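Local coordinates for polyhedrin (Antheraea mylitta cypovirus 4, PDB 5A8S), which probably builds the crystalline matrix of the viral occlusion bodies (polyhedra), the microcrystals in which cypovirus particles are embedded, at residues 66-71 with 110-115; 72-77 with 213-218; 123-128 with 186-191. All coordinates share one frame; numbering follows the deposited sequence.

Interaction 1 of 3, residues 66-71 with 110-115; sequences LNWREL and TRYPMG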
loop_
_atom_site.group_PDB
_atom_site.type_symbol
_atom_site.label_atom_id
_atom_site.label_comp_id
_atom_site.label_asym_id
_atom_site.label_seq_id
_atom_site.Cartn_x
_atom_site.Cartn_y
_atom_site.Cartn_z
ATOM N N LEU A 66 -6.121 9.473 -1.531
ATOM C CA LEU A 66 -5.235 10.284 -2.361
ATOM C C LEU A 66 -4.923 11.589 -1.637
ATOM O O LEU A 66 -5.824 12.400 -1.415
ATOM C CB LEU A 66 -5.920 10.605 -3.690
ATOM C CG LEU A 66 -6.372 9.372 -4.470
ATOM C CD1 LEU A 66 -7.245 9.779 -5.642
ATOM C CD2 LEU A 66 -5.161 8.585 -4.923
ATOM N N ASN A 67 -3.666 11.789 -1.255
ATOM C CA ASN A 67 -3.309 13.010 -0.544
ATOM C C ASN A 67 -2.991 14.149 -1.506
ATOM O O ASN A 67 -3.044 13.992 -2.727
ATOM C CB ASN A 67 -2.176 12.789 0.465
ATOM C CG ASN A 67 -0.898 12.295 -0.172
ATOM O OD1 ASN A 67 -0.609 12.581 -1.330
ATOM N ND2 ASN A 67 -0.117 11.545 0.595
ATOM N N TRP A 68 -2.682 15.304 -0.937
ATOM C CA TRP A 68 -2.625 16.531 -1.707
ATOM C C TRP A 68 -1.639 16.437 -2.884
ATOM O O TRP A 68 -1.980 16.771 -4.023
ATOM C CB TRP A 68 -2.250 17.669 -0.773
ATOM C CG TRP A 68 -2.493 19.004 -1.338
ATOM C CD1 TRP A 68 -3.673 19.690 -1.357
ATOM C CD2 TRP A 68 -1.524 19.848 -1.959
ATOM N NE1 TRP A 68 -3.495 20.915 -1.952
ATOM C CE2 TRP A 68 -2.184 21.035 -2.329
ATOM C CE3 TRP A 68 -0.155 19.717 -2.227
ATOM C CZ2 TRP A 68 -1.523 22.088 -2.961
ATOM C CZ3 TRP A 68 0.500 20.763 -2.859
ATOM C CH2 TRP A 68 -0.184 21.934 -3.214
ATOM N N ARG A 69 -0.430 15.962 -2.619
ATOM C CA ARG A 69 0.578 15.894 -3.663
ATOM C C ARG A 69 0.237 14.851 -4.721
ATOM O O ARG A 69 0.560 15.045 -5.890
ATOM C CB ARG A 69 1.964 15.634 -3.070
ATOM C CG ARG A 69 2.511 16.833 -2.297
ATOM C CD ARG A 69 3.938 16.599 -1.827
ATOM N NE ARG A 69 3.965 15.667 -0.707
ATOM C CZ ARG A 69 4.731 15.797 0.371
ATOM N NH1 ARG A 69 5.554 16.832 0.500
ATOM N NH2 ARG A 69 4.669 14.882 1.331
ATOM N N GLU A 70 -0.415 13.757 -4.329
ATOM C CA GLU A 70 -0.813 12.736 -5.308
ATOM C C GLU A 70 -1.845 13.302 -6.261
ATOM O O GLU A 70 -1.910 12.895 -7.417
ATOM C CB GLU A 70 -1.371 11.473 -4.622
ATOM C CG GLU A 70 -0.315 10.672 -3.880
ATOM C CD GLU A 70 -0.893 9.514 -3.078
ATOM O OE1 GLU A 70 -1.959 9.679 -2.448
ATOM O OE2 GLU A 70 -0.266 8.435 -3.069
ATOM N N LEU A 71 -2.640 14.252 -5.776
ATOM C CA LEU A 71 -3.705 14.850 -6.567
ATOM C C LEU A 71 -3.201 15.890 -7.578
ATOM O O LEU A 71 -3.917 16.242 -8.516
ATOM C CB LEU A 71 -4.740 15.495 -5.634
ATOM C CG LEU A 71 -5.675 14.519 -4.900
ATOM C CD1 LEU A 71 -6.473 15.234 -3.825
ATOM C CD2 LEU A 71 -6.619 13.821 -5.891
ATOM N N THR A 110 -1.958 25.951 -9.170
ATOM C CA THR A 110 -2.924 25.698 -10.243
ATOM C C THR A 110 -2.891 24.255 -10.737
ATOM O O THR A 110 -3.711 23.847 -11.557
ATOM C CB THR A 110 -2.752 26.673 -11.426
ATOM O OG1 THR A 110 -1.418 26.598 -11.925
ATOM C CG2 THR A 110 -3.053 28.118 -10.981
ATOM N N ARG A 111 -1.944 23.486 -10.215
ATOM C CA ARG A 111 -1.905 22.048 -10.436
ATOM C C ARG A 111 -2.921 21.307 -9.575
ATOM O O ARG A 111 -3.133 20.110 -9.755
ATOM C CB ARG A 111 -0.512 21.509 -10.104
ATOM C CG ARG A 111 0.589 21.998 -11.021
ATOM C CD ARG A 111 1.940 21.502 -10.516
ATOM N NE ARG A 111 2.203 21.937 -9.145
ATOM C CZ ARG A 111 3.177 21.451 -8.387
ATOM N NH1 ARG A 111 3.977 20.509 -8.868
ATOM N NH2 ARG A 111 3.360 21.907 -7.157
ATOM N N TYR A 112 -3.540 21.981 -8.615
ATOM C CA TYR A 112 -4.508 21.282 -7.770
ATOM C C TYR A 112 -5.853 21.200 -8.501
ATOM O O TYR A 112 -6.280 22.171 -9.119
ATOM C CB TYR A 112 -4.673 21.966 -6.405
ATOM C CG TYR A 112 -5.582 21.162 -5.508
ATOM C CD1 TYR A 112 -5.081 20.138 -4.727
ATOM C CD2 TYR A 112 -6.950 21.395 -5.494
ATOM C CE1 TYR A 112 -5.918 19.369 -3.933
ATOM C CE2 TYR A 112 -7.793 20.642 -4.707
ATOM C CZ TYR A 112 -7.270 19.624 -3.934
ATOM O OH TYR A 112 -8.103 18.870 -3.144
ATOM N N PRO A 113 -6.533 20.042 -8.434
ATOM C CA PRO A 113 -7.717 19.866 -9.286
ATOM C C PRO A 113 -8.953 20.611 -8.780
ATOM O O PRO A 113 -9.075 20.893 -7.589
ATOM C CB PRO A 113 -7.939 18.358 -9.256
ATOM C CG PRO A 113 -7.413 17.942 -7.909
ATOM C CD PRO A 113 -6.236 18.832 -7.640
ATOM N N MET A 114 -9.854 20.944 -9.696
ATOM C CA MET A 114 -11.107 21.608 -9.346
ATOM C C MET A 114 -12.132 20.632 -8.774
ATOM O O MET A 114 -13.060 21.028 -8.067
ATOM C CB MET A 114 -11.664 22.303 -10.592
ATOM C CG MET A 114 -10.578 23.088 -11.318
ATOM S SD MET A 114 -11.204 24.278 -12.495
ATOM C CE MET A 114 -11.659 23.196 -13.853
ATOM N N GLY A 115 -11.952 19.352 -9.076
ATOM C CA GLY A 115 -12.859 18.315 -8.609
ATOM C C GLY A 115 -12.470 16.976 -9.203
ATOM O O GLY A 115 -11.554 16.908 -10.023
#

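Interaction 2 of 3, residues 72-77 with 213-218; sequences LEDTTT and VIEFNT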
loop_
_atom_site.group_PDB
_atom_site.type_symbol
_atom_site.label_atom_id
_atom_site.label_comp_id
_atom_site.label_asym_id
_atom_site.label_seq_id
_atom_site.Cartn_x
_atom_site.Cartn_y
_atom_site.Cartn_z
ATOM N N LEU A 72 -1.979 16.380 -7.395
ATOM C CA LEU A 72 -1.446 17.444 -8.258
ATOM C C LEU A 72 -1.226 16.985 -9.706
ATOM O O LEU A 72 -0.786 15.864 -9.961
ATOM C CB LEU A 72 -0.119 17.978 -7.710
ATOM C CG LEU A 72 -0.124 18.600 -6.313
ATOM C CD1 LEU A 72 1.293 19.018 -5.929
ATOM C CD2 LEU A 72 -1.074 19.786 -6.258
ATOM N N GLU A 73 -1.521 17.869 -10.652
ATOM C CA GLU A 73 -1.197 17.629 -12.060
ATOM C C GLU A 73 0.290 17.254 -12.219
ATOM O O GLU A 73 1.157 17.871 -11.592
ATOM C CB GLU A 73 -1.511 18.901 -12.857
ATOM C CG GLU A 73 -1.505 18.736 -14.357
ATOM C CD GLU A 73 -1.866 20.026 -15.088
ATOM O OE1 GLU A 73 -1.832 21.119 -14.477
ATOM O OE2 GLU A 73 -2.182 19.947 -16.287
ATOM N N ASP A 74 0.537 16.247 -13.024
ATOM C CA ASP A 74 1.883 15.751 -13.370
ATOM C C ASP A 74 2.620 15.076 -12.248
ATOM O O ASP A 74 3.743 14.737 -12.453
ATOM C CB ASP A 74 2.720 16.821 -14.050
ATOM C CG ASP A 74 1.985 17.420 -15.193
ATOM O OD1 ASP A 74 1.390 16.645 -15.922
ATOM O OD2 ASP A 74 1.923 18.625 -15.271
ATOM N N THR A 75 1.966 14.797 -11.114
ATOM C CA THR A 75 2.539 13.842 -10.170
ATOM C C THR A 75 2.003 12.425 -10.503
ATOM O O THR A 75 1.016 12.276 -11.167
ATOM C CB THR A 75 2.326 14.172 -8.658
ATOM O OG1 THR A 75 0.967 14.041 -8.341
ATOM C CG2 THR A 75 2.810 15.554 -8.308
ATOM N N THR A 76 2.740 11.417 -10.069
ATOM C CA THR A 76 2.316 10.048 -10.222
ATOM C C THR A 76 2.389 9.304 -8.891
ATOM O O THR A 76 1.930 8.208 -8.799
ATOM C CB THR A 76 3.158 9.296 -11.270
ATOM O OG1 THR A 76 4.531 9.281 -10.888
ATOM C CG2 THR A 76 3.020 9.927 -12.622
ATOM N N THR A 77 2.983 9.953 -7.887
ATOM C CA THR A 77 3.072 9.422 -6.525
ATOM C C THR A 77 3.005 10.589 -5.548
ATOM O O THR A 77 2.788 11.723 -5.960
ATOM C CB THR A 77 4.417 8.736 -6.279
ATOM O OG1 THR A 77 5.470 9.663 -6.578
ATOM C CG2 THR A 77 4.567 7.512 -7.146
ATOM N N VAL A 213 -1.728 5.545 -12.865
ATOM C CA VAL A 213 -2.008 6.971 -12.924
ATOM C C VAL A 213 -1.724 7.440 -14.348
ATOM O O VAL A 213 -0.578 7.439 -14.791
ATOM C CB VAL A 213 -1.135 7.764 -11.935
ATOM C CG1 VAL A 213 -1.468 9.246 -12.006
ATOM C CG2 VAL A 213 -1.329 7.236 -10.513
ATOM N N ILE A 214 -2.771 7.820 -15.067
ATOM C CA ILE A 214 -2.641 8.152 -16.481
ATOM C C ILE A 214 -3.064 9.584 -16.720
ATOM O O ILE A 214 -4.094 10.009 -16.221
ATOM C CB ILE A 214 -3.559 7.261 -17.350
ATOM C CG1 ILE A 214 -3.402 5.788 -16.975
ATOM C CG2 ILE A 214 -3.270 7.490 -18.824
ATOM C CD1 ILE A 214 -4.549 5.250 -16.162
ATOM N N GLU A 215 -2.300 10.340 -17.500
ATOM C CA GLU A 215 -2.730 11.699 -17.793
ATOM C C GLU A 215 -3.366 11.837 -19.173
ATOM O O GLU A 215 -3.117 11.038 -20.067
ATOM C CB GLU A 215 -1.585 12.687 -17.580
ATOM C CG GLU A 215 -1.343 12.913 -16.095
ATOM C CD GLU A 215 -0.592 14.187 -15.790
ATOM O OE1 GLU A 215 0.416 14.475 -16.476
ATOM O OE2 GLU A 215 -1.015 14.891 -14.849
ATOM N N PHE A 216 -4.211 12.853 -19.304
ATOM C CA PHE A 216 -4.936 13.148 -20.533
ATOM C C PHE A 216 -4.829 14.637 -20.813
ATOM O O PHE A 216 -5.105 15.455 -19.936
ATOM C CB PHE A 216 -6.415 12.767 -20.378
ATOM C CG PHE A 216 -6.617 11.369 -19.880
ATOM C CD1 PHE A 216 -6.622 10.297 -20.762
ATOM C CD2 PHE A 216 -6.775 11.122 -18.530
ATOM C CE1 PHE A 216 -6.783 9.011 -20.299
ATOM C CE2 PHE A 216 -6.944 9.829 -18.063
ATOM C CZ PHE A 216 -6.944 8.777 -18.948
ATOM N N ASN A 217 -4.437 14.997 -22.027
ATOM C CA ASN A 217 -4.220 16.402 -22.344
ATOM C C ASN A 217 -5.515 17.178 -22.565
ATOM O O ASN A 217 -5.518 18.404 -22.526
ATOM C CB ASN A 217 -3.294 16.540 -23.555
ATOM C CG ASN A 217 -1.838 16.258 -23.208
ATOM O OD1 ASN A 217 -1.472 16.208 -22.035
ATOM N ND2 ASN A 217 -1.000 16.087 -24.226
ATOM N N THR A 218 -6.617 16.471 -22.779
ATOM C CA THR A 218 -7.888 17.146 -22.994
ATOM C C THR A 218 -9.050 16.162 -22.792
ATOM O O THR A 218 -8.844 14.953 -22.825
ATOM C CB THR A 218 -7.906 17.799 -24.381
ATOM O OG1 THR A 218 -8.987 18.733 -24.464
ATOM C CG2 THR A 218 -8.011 16.759 -25.481
#

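Interaction 3 of 3, residues 123-128 with 186-191; sequences NIDWTR and ARQDGA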
loop_
_atom_site.group_PDB
_atom_site.type_symbol
_atom_site.label_atom_id
_atom_site.label_comp_id
_atom_site.label_asym_id
_atom_site.label_seq_id
_atom_site.Cartn_x
_atom_site.Cartn_y
_atom_site.Cartn_z
ATOM N N ASN A 123 -19.721 -5.467 -9.896
ATOM C CA ASN A 123 -20.584 -6.061 -8.891
ATOM C C ASN A 123 -20.385 -5.381 -7.544
ATOM O O ASN A 123 -20.119 -6.028 -6.539
ATOM C CB ASN A 123 -20.266 -7.553 -8.769
ATOM C CG ASN A 123 -21.270 -8.293 -7.921
ATOM O OD1 ASN A 123 -22.430 -7.889 -7.817
ATOM N ND2 ASN A 123 -20.830 -9.383 -7.296
ATOM N N ILE A 124 -20.510 -4.063 -7.532
ATOM C CA ILE A 124 -20.215 -3.293 -6.336
ATOM C C ILE A 124 -21.415 -3.282 -5.383
ATOM O O ILE A 124 -22.555 -3.371 -5.813
ATOM C CB ILE A 124 -19.770 -1.879 -6.745
ATOM C CG1 ILE A 124 -18.323 -1.942 -7.259
ATOM C CG2 ILE A 124 -19.871 -0.903 -5.577
ATOM C CD1 ILE A 124 -17.925 -0.795 -8.131
ATOM N N ASP A 125 -21.151 -3.235 -4.077
ATOM C CA ASP A 125 -22.213 -3.044 -3.096
ATOM C C ASP A 125 -22.582 -1.564 -3.130
ATOM O O ASP A 125 -21.904 -0.738 -2.520
ATOM C CB ASP A 125 -21.741 -3.461 -1.699
ATOM C CG ASP A 125 -22.698 -3.023 -0.597
ATOM O OD1 ASP A 125 -23.822 -2.588 -0.921
ATOM O OD2 ASP A 125 -22.328 -3.113 0.595
ATOM N N TRP A 126 -23.638 -1.234 -3.863
ATOM C CA TRP A 126 -24.022 0.170 -4.058
ATOM C C TRP A 126 -24.486 0.847 -2.776
ATOM O O TRP A 126 -24.501 2.068 -2.692
ATOM C CB TRP A 126 -25.108 0.292 -5.126
ATOM C CG TRP A 126 -24.664 -0.246 -6.438
ATOM C CD1 TRP A 126 -25.197 -1.301 -7.119
ATOM C CD2 TRP A 126 -23.565 0.228 -7.221
ATOM N NE1 TRP A 126 -24.501 -1.504 -8.293
ATOM C CE2 TRP A 126 -23.495 -0.576 -8.376
ATOM C CE3 TRP A 126 -22.635 1.261 -7.059
ATOM C CZ2 TRP A 126 -22.526 -0.383 -9.363
ATOM C CZ3 TRP A 126 -21.684 1.457 -8.038
ATOM C CH2 TRP A 126 -21.635 0.637 -9.177
ATOM N N THR A 127 -24.855 0.064 -1.771
ATOM C CA THR A 127 -25.323 0.655 -0.522
ATOM C C THR A 127 -24.162 1.147 0.356
ATOM O O THR A 127 -24.361 1.979 1.242
ATOM C CB THR A 127 -26.216 -0.329 0.274
ATOM O OG1 THR A 127 -25.398 -1.269 0.966
ATOM C CG2 THR A 127 -27.175 -1.076 -0.656
ATOM N N ARG A 128 -22.950 0.650 0.108
ATOM C CA ARG A 128 -21.785 1.073 0.894
ATOM C C ARG A 128 -20.622 1.605 0.044
ATOM O O ARG A 128 -19.487 1.698 0.515
ATOM C CB ARG A 128 -21.316 -0.068 1.817
ATOM C CG ARG A 128 -22.440 -0.578 2.731
ATOM C CD ARG A 128 -22.008 -1.772 3.586
ATOM N NE ARG A 128 -21.133 -1.352 4.675
ATOM C CZ ARG A 128 -19.809 -1.470 4.681
ATOM N NH1 ARG A 128 -19.168 -2.052 3.668
ATOM N NH2 ARG A 128 -19.122 -1.035 5.727
ATOM N N ALA A 186 -17.151 -5.692 -3.064
ATOM C CA ALA A 186 -18.018 -6.616 -3.777
ATOM C C ALA A 186 -19.374 -6.672 -3.074
ATOM O O ALA A 186 -19.450 -6.572 -1.850
ATOM C CB ALA A 186 -17.376 -8.005 -3.814
ATOM N N ARG A 187 -20.436 -6.833 -3.853
ATOM C CA ARG A 187 -21.785 -6.944 -3.314
ATOM C C ARG A 187 -21.852 -8.159 -2.408
ATOM O O ARG A 187 -21.132 -9.135 -2.624
ATOM C CB ARG A 187 -22.789 -7.079 -4.461
ATOM C CG ARG A 187 -24.258 -7.028 -4.046
ATOM C CD ARG A 187 -25.142 -6.904 -5.280
ATOM N NE ARG A 187 -24.684 -5.781 -6.095
ATOM C CZ ARG A 187 -24.745 -5.722 -7.420
ATOM N NH1 ARG A 187 -25.278 -6.714 -8.127
ATOM N NH2 ARG A 187 -24.267 -4.657 -8.045
ATOM N N GLN A 188 -22.683 -8.095 -1.371
ATOM C CA GLN A 188 -22.899 -9.259 -0.523
ATOM C C GLN A 188 -23.186 -10.454 -1.439
ATOM O O GLN A 188 -23.867 -10.317 -2.452
ATOM C CB GLN A 188 -24.039 -9.021 0.490
ATOM C CG GLN A 188 -25.448 -8.952 -0.084
ATOM C CD GLN A 188 -25.846 -7.564 -0.572
ATOM O OE1 GLN A 188 -25.007 -6.780 -1.010
ATOM N NE2 GLN A 188 -27.144 -7.261 -0.506
ATOM N N ASP A 189 -22.634 -11.610 -1.094
ATOM C CA ASP A 189 -22.751 -12.815 -1.922
ATOM C C ASP A 189 -24.053 -13.534 -1.595
ATOM O O ASP A 189 -24.042 -14.658 -1.095
ATOM C CB ASP A 189 -21.545 -13.727 -1.654
ATOM C CG ASP A 189 -21.469 -14.926 -2.593
ATOM O OD1 ASP A 189 -22.034 -14.884 -3.702
ATOM O OD2 ASP A 189 -20.802 -15.912 -2.222
ATOM N N GLY A 190 -25.179 -12.885 -1.875
ATOM C CA GLY A 190 -26.464 -13.375 -1.404
ATOM C C GLY A 190 -26.468 -13.358 0.110
ATOM O O GLY A 190 -26.079 -12.361 0.716
ATOM N N ALA A 191 -26.876 -14.474 0.710
ATOM C CA ALA A 191 -26.907 -14.642 2.158
ATOM C C ALA A 191 -25.567 -15.117 2.737
ATOM O O ALA A 191 -25.404 -15.192 3.965
ATOM C CB ALA A 191 -28.005 -15.622 2.532
HETATM O O HOH W 1 -25.753 -4.241 -1.617
HETATM O O HOH W 2 -25.598 -3.493 -4.391
HETATM O O HOH W 3 -23.752 -3.424 -10.520
#

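Interaction 1 of 3, residues 66-71 with 110-115
Trp68 and Leu71, on one short helix, meet Tyr112 and Pro113 of the loop 110-115. Just ahead of them, Asn67 caps the helix. Its OD1 accepts from Glu70 N, and Glu70 OE1 accepts in return from Asn67 N at 3.0 Å, a capping box that fixes the first turn.

Trp68 has CG anti to its backbone N (chi1 -165°), which brings the indole out to Tyr112. The two planes are nearly parallel, 17° apart, but slid, so the rings barely overlap. The pyrrole side does the touching: Trp68 NE1 lies 3.3 Å from Tyr112 CD1, and Trp68 CD1 lies 3.4 Å from Tyr112 CE1. Both polar ends are satisfied elsewhere, Trp68 NE1 by Glu176 O and Tyr112 OH by Asn178 O.

Leu71 lies alongside Tyr112, its CD1 4.0 Å from Tyr112 OH. Leu71 CB meets Pro113 CD at 4.2 Å, and Leu71 O comes within 3.6 Å of the same CD. No hydrogen bond joins the two segments; this buried contact rests on ring and side-chain packing.

Around it, helix 92-97 packs on Trp68 through Tyr93 and Leu96. Strand 38-45 meets Pro113 through Ala44. Helix 68-71 follows strand 61-66, with Asn67 alone between them.

Interaction 2 of 3, residues 72-77 with 213-218
This is a buried polar contact between a type II beta turn, Leu72 to Thr75, and strand 210-216, an outermost strand of the six-stranded antiparallel sheet within this chain. The turn follows helix 68-71 and is closed by the backbone bond from Thr75 N to Leu72 O. The strand sends Val213 and Glu215 toward it, while Ile214 points away.

Glu215 carries the polar half. Its CG is anti to the carbonyl carbon (chi1 -75°) and the chain then runs extended, which delivers the carboxylate to the backbone of the turn. Glu215 OE2 accepts from Asp74 N at 2.8 Å. The donor comes on the syn side, 30° out of the carboxylate plane.

The side chain of Asp74 crosses that of Glu215 at about a right angle, and their carboxylate planes stand 83° apart. Asp74 OD1 and Glu215 OE1 are only 2.4 Å apart. At this distance one of the two acids probably holds a proton.

Arg50 bridges both acids, and also Glu73, so positive charge gathers beside these carboxylates. Glu73 OE2 also bonds to Ser48 OG. Thr85 OG1 of the third subunit bonds to both Asp74 OD1 and Glu215 OE1, which places the acid pair at a subunit interface. Glu73 adds a lighter touch, its CG 3.9 Å from Glu215 OE2.

Beyond the acids, the methyl groups of Val213 pack against backbone carbonyl oxygens at the end of the turn and just after it. The two divide the work. Val213 CG1, anti to the backbone N, rests 4.0 Å from Thr75 O, and Val213 CG2 lies 3.8 Å from Thr76 O.

Interaction 3 of 3, residues 123-128 with 186-191
A single beta bridge between Ile124 and Ala186 joins two loops here, one leading into strand 130-134 and the other leaving strand 179-185. Arg187 N donates to Asn123 O at 2.8 Å.

The side chain of Arg187 then turns back over the first loop. CG is anti to the backbone N, and a bend at chi3 (-52°) sets the guanidinium side-on to Ile124 O. Arg187 NE and Arg187 NH2 both donate to Ile124 O, at 3.2 and 3.1 Å, from the same face of the carbonyl plane. Asn123 OD1 sits over one guanidinium face, 3.1 Å from Arg187 NH1, but the angle is too poor for a hydrogen bond. The amide stands almost perpendicular to the guanidinium, at 87°.

Trp126 NE1 and Arg187 NH2 are both donors, and they are joined by water 3, which lies in the plane of both groups. Water 1 donates to Asp125 OD1 and Gln188 OE1, linking the loops farther along.

Asp125 OD1 also accepts from Thr127 N and from Thr127 OG1, the latter at 2.8 Å. The bond to Thr127 N makes an Asx turn, set within the type I beta turn from Asp125 to Arg128.

In the fold
Strand 61-66 leads into helix 68-71, where interaction 1 opens, and the turn of interaction 2 follows at once. Interaction 1 closes at 110-115, at the start of strand 115-121. Interaction 2 closes only at strand 210-216, so the two cross along the chain. They touch: Thr75 OG1 probably bonds to Arg69 O and Glu73 N to Arg111 O. Together they hold helix 68-71 and its following turn against the loop before strand 115-121 and against strand 210-216. Interaction 3 opens after interaction 1 has closed, nested inside interaction 2. It closes in the loop leaving strand 179-185, joining it to the loop between strands 115-121 and 130-134, across the chain's centre.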